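Local coordinates for uncharacterized conserved protein (Sinorhizobium meliloti, PDB 4EZB) that is of unknown function but may act as an oxidoreductase, at residues G145-R150 against E156-L161. Numbering follows the deposited sequence.
Sequences GAVMAR and EKVPIL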
ATOM      1  N   GLY A 145      11.453  25.169  -4.333  1.00 35.19           N
ATOM      2  CA  GLY A 145      10.019  25.042  -4.069  1.00 32.76           C
ATOM      3  C   GLY A 145       9.361  23.868  -4.770  1.00 34.91           C
ATOM      4  O   GLY A 145       9.884  23.321  -5.768  1.00 32.97           O
ATOM      5  N   ALA A 146       8.196  23.483  -4.266  1.00 36.53           N
ATOM      6  CA  ALA A 146       7.410  22.437  -4.892  1.00 34.00           C
ATOM      7  C   ALA A 146       5.939  22.782  -4.764  1.00 35.53           C
ATOM      8  O   ALA A 146       5.424  23.004  -3.663  1.00 38.42           O
ATOM      9  CB  ALA A 146       7.721  21.085  -4.273  1.00 30.70           C
ATOM     10  N   VAL A 147       5.276  22.848  -5.906  1.00 35.96           N
ATOM     11  CA  VAL A 147       3.892  23.290  -5.978  1.00 39.13           C
ATOM     12  C   VAL A 147       3.027  22.077  -5.705  1.00 40.90           C
ATOM     13  O   VAL A 147       3.240  21.034  -6.310  1.00 38.30           O
ATOM     14  CB  VAL A 147       3.601  23.911  -7.333  1.00 39.57           C
ATOM     15  CG1 VAL A 147       2.181  24.483  -7.374  1.00 37.78           C
ATOM     16  CG2 VAL A 147       4.655  24.985  -7.626  1.00 38.86           C
HETATM   17  N   MSE A 148       2.088  22.212  -4.764  1.00 42.03           N
HETATM   18  CA  MSE A 148       1.401  21.040  -4.192  1.00 50.29           C
HETATM   19  C   MSE A 148       0.048  20.751  -4.786  1.00 53.01           C
HETATM   20  O   MSE A 148      -0.575  19.733  -4.469  1.00 54.81           O
HETATM   21  CB  MSE A 148       1.201  21.200  -2.678  1.00 55.63           C
HETATM   22  CG  MSE A 148       2.519  21.234  -1.911  1.00 68.08           C
HETATM   23 SE   MSE A 148       3.640  19.674  -2.388  1.00 80.92          SE
HETATM   24  CE  MSE A 148       2.385  18.257  -1.812  1.00 76.46           C
ATOM     25  N   ALA A 149      -0.433  21.649  -5.630  1.00 52.37           N
ATOM     26  CA  ALA A 149      -1.719  21.472  -6.288  1.00 54.40           C
ATOM     27  C   ALA A 149      -1.647  22.118  -7.655  1.00 55.90           C
ATOM     28  O   ALA A 149      -0.723  22.883  -7.934  1.00 56.09           O
ATOM     29  CB  ALA A 149      -2.825  22.118  -5.455  1.00 54.38           C
ATOM     30  N   ARG A 150      -2.632  21.841  -8.503  1.00 59.11           N
ATOM     31  CA  ARG A 150      -2.767  22.585  -9.747  1.00 63.18           C
ATOM     32  C   ARG A 150      -3.049  24.055  -9.430  1.00 60.99           C
ATOM     33  O   ARG A 150      -3.696  24.376  -8.429  1.00 58.45           O
ATOM     34  CB  ARG A 150      -3.837  21.969 -10.648  1.00 76.75           C
ATOM     35  CG  ARG A 150      -3.455  20.596 -11.197  1.00 88.23           C
ATOM     36  CD  ARG A 150      -4.093  20.310 -12.554  1.00102.36           C
ATOM     37  NE  ARG A 150      -5.553  20.194 -12.479  1.00111.59           N
ATOM     38  CZ  ARG A 150      -6.413  21.155 -12.816  1.00116.37           C
ATOM     39  NH1 ARG A 150      -5.980  22.332 -13.264  1.00114.01           N
ATOM     40  NH2 ARG A 150      -7.717  20.938 -12.704  1.00121.56           N
ATOM     41  N   GLU A 156      -2.617  32.523  -6.598  1.00 55.88           N
ATOM     42  CA  GLU A 156      -1.459  32.843  -5.751  1.00 58.05           C
ATOM     43  C   GLU A 156      -1.446  32.181  -4.353  1.00 58.26           C
ATOM     44  O   GLU A 156      -0.482  32.345  -3.585  1.00 55.21           O
ATOM     45  CB  GLU A 156      -1.321  34.359  -5.613  1.00 57.45           C
ATOM     46  CG  GLU A 156      -2.190  34.978  -4.529  1.00 61.54           C
ATOM     47  CD  GLU A 156      -3.624  35.229  -4.956  1.00 67.91           C
ATOM     48  OE1 GLU A 156      -4.209  34.413  -5.699  1.00 67.70           O
ATOM     49  OE2 GLU A 156      -4.183  36.250  -4.518  1.00 74.80           O
ATOM     50  N   LYS A 157      -2.510  31.450  -4.032  1.00 53.09           N
ATOM     51  CA  LYS A 157      -2.642  30.802  -2.735  1.00 53.68           C
ATOM     52  C   LYS A 157      -2.496  29.293  -2.869  1.00 48.97           C
ATOM     53  O   LYS A 157      -2.739  28.533  -1.926  1.00 49.75           O
ATOM     54  CB  LYS A 157      -3.981  31.171  -2.099  1.00 57.78           C
ATOM     55  CG  LYS A 157      -4.189  32.670  -1.994  1.00 59.73           C
ATOM     56  CD  LYS A 157      -5.065  33.018  -0.810  1.00 64.83           C
ATOM     57  CE  LYS A 157      -5.371  34.503  -0.780  1.00 70.26           C
ATOM     58  NZ  LYS A 157      -4.156  35.364  -0.735  1.00 71.04           N
ATOM     59  N   VAL A 158      -2.113  28.866  -4.062  1.00 43.83           N
ATOM     60  CA  VAL A 158      -1.695  27.497  -4.302  1.00 41.73           C
ATOM     61  C   VAL A 158      -0.645  27.128  -3.240  1.00 42.74           C
ATOM     62  O   VAL A 158       0.270  27.946  -2.939  1.00 43.90           O
ATOM     63  CB  VAL A 158      -1.169  27.359  -5.757  1.00 42.19           C
ATOM     64  CG1 VAL A 158       0.110  28.175  -5.990  1.00 42.01           C
ATOM     65  CG2 VAL A 158      -0.998  25.908  -6.171  1.00 40.74           C
ATOM     66  N   PRO A 159      -0.811  25.945  -2.615  1.00 40.72           N
ATOM     67  CA  PRO A 159       0.170  25.497  -1.615  1.00 40.55           C
ATOM     68  C   PRO A 159       1.536  25.247  -2.268  1.00 41.52           C
ATOM     69  O   PRO A 159       1.650  24.458  -3.223  1.00 38.60           O
ATOM     70  CB  PRO A 159      -0.435  24.190  -1.068  1.00 39.18           C
ATOM     71  CG  PRO A 159      -1.429  23.742  -2.110  1.00 38.50           C
ATOM     72  CD  PRO A 159      -1.950  25.009  -2.744  1.00 39.34           C
ATOM     73  N   ILE A 160       2.546  25.968  -1.777  1.00 41.40           N
ATOM     74  CA  ILE A 160       3.939  25.754  -2.192  1.00 38.13           C
ATOM     75  C   ILE A 160       4.770  25.346  -0.976  1.00 38.35           C
ATOM     76  O   ILE A 160       4.664  25.959   0.078  1.00 38.39           O
ATOM     77  CB  ILE A 160       4.509  27.006  -2.895  1.00 36.45           C
ATOM     78  CG1 ILE A 160       3.785  27.211  -4.228  1.00 33.98           C
ATOM     79  CG2 ILE A 160       6.013  26.867  -3.126  1.00 34.45           C
ATOM     80  CD1 ILE A 160       4.004  28.551  -4.912  1.00 35.43           C
ATOM     81  N   LEU A 161       5.549  24.268  -1.108  1.00 35.14           N
ATOM     82  CA  LEU A 161       6.567  23.947  -0.122  1.00 31.82           C
ATOM     83  C   LEU A 161       7.917  24.524  -0.565  1.00 30.93           C
ATOM     84  O   LEU A 161       8.260  24.460  -1.749  1.00 32.03           O
ATOM     85  CB  LEU A 161       6.655  22.435   0.068  1.00 32.93           C
ATOM     86  CG  LEU A 161       5.361  21.720   0.566  1.00 37.20           C
ATOM     87  CD1 LEU A 161       5.613  20.250   0.886  1.00 38.83           C
ATOM     88  CD2 LEU A 161       4.724  22.413   1.773  1.00 35.32           C
TER
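Ala146 and Leu161 form an antiparallel hydrogen-bonded pair, gripped by both backbone bonds: Ala146 N to Leu161 O at 2.7 Å and Leu161 N to Ala146 O at 2.9 Å. A third bond, from Met148 N to Pro159 O at 2.8 Å, carries the ladder past the end of strand 141-147. The short strand segments run at 151°, as expected of a twisted antiparallel hairpin.

On one face, Val147 and Ile160 lie alongside each other as the non-hydrogen-bonded pair, their side chains pointing the same way and Val147 CG2 meeting Ile160 CG1 at 4.2 Å. Val147 CG1, anti to its own nitrogen (chi1 -175°), meets Val158 CG2 at 3.7 Å, the two side chains crossing at about a right angle. That same Val158 methyl also approaches the backbone oxygen of Ala149.

On the face of Ala146 and Leu161, Met148, a selenomethionine, spans two partners: its CB rests on Pro159 CG at 3.7 Å, and its CG reaches Leu161 CG at 3.8 Å. The bend at chi2 (-52°) brings SE to 3.9 Å from Leu161 CD1. Ala149 CB touches the proline ring as well.

Further out, Lys195 NZ hydrogen-bonds to Val147 O and Lys128 NZ to Gly145 O. Helix 190-218 packs against Met148 and Leu161, while Leu120 touches Val147 and Ile160. The hairpin provides the antiparallel step of the mixed sheet: Gly145 forms a backbone hydrogen bond with Asp119 of strand 116-119, and Ile160 bonds to Asn180 and Glu182 of strand 180-185.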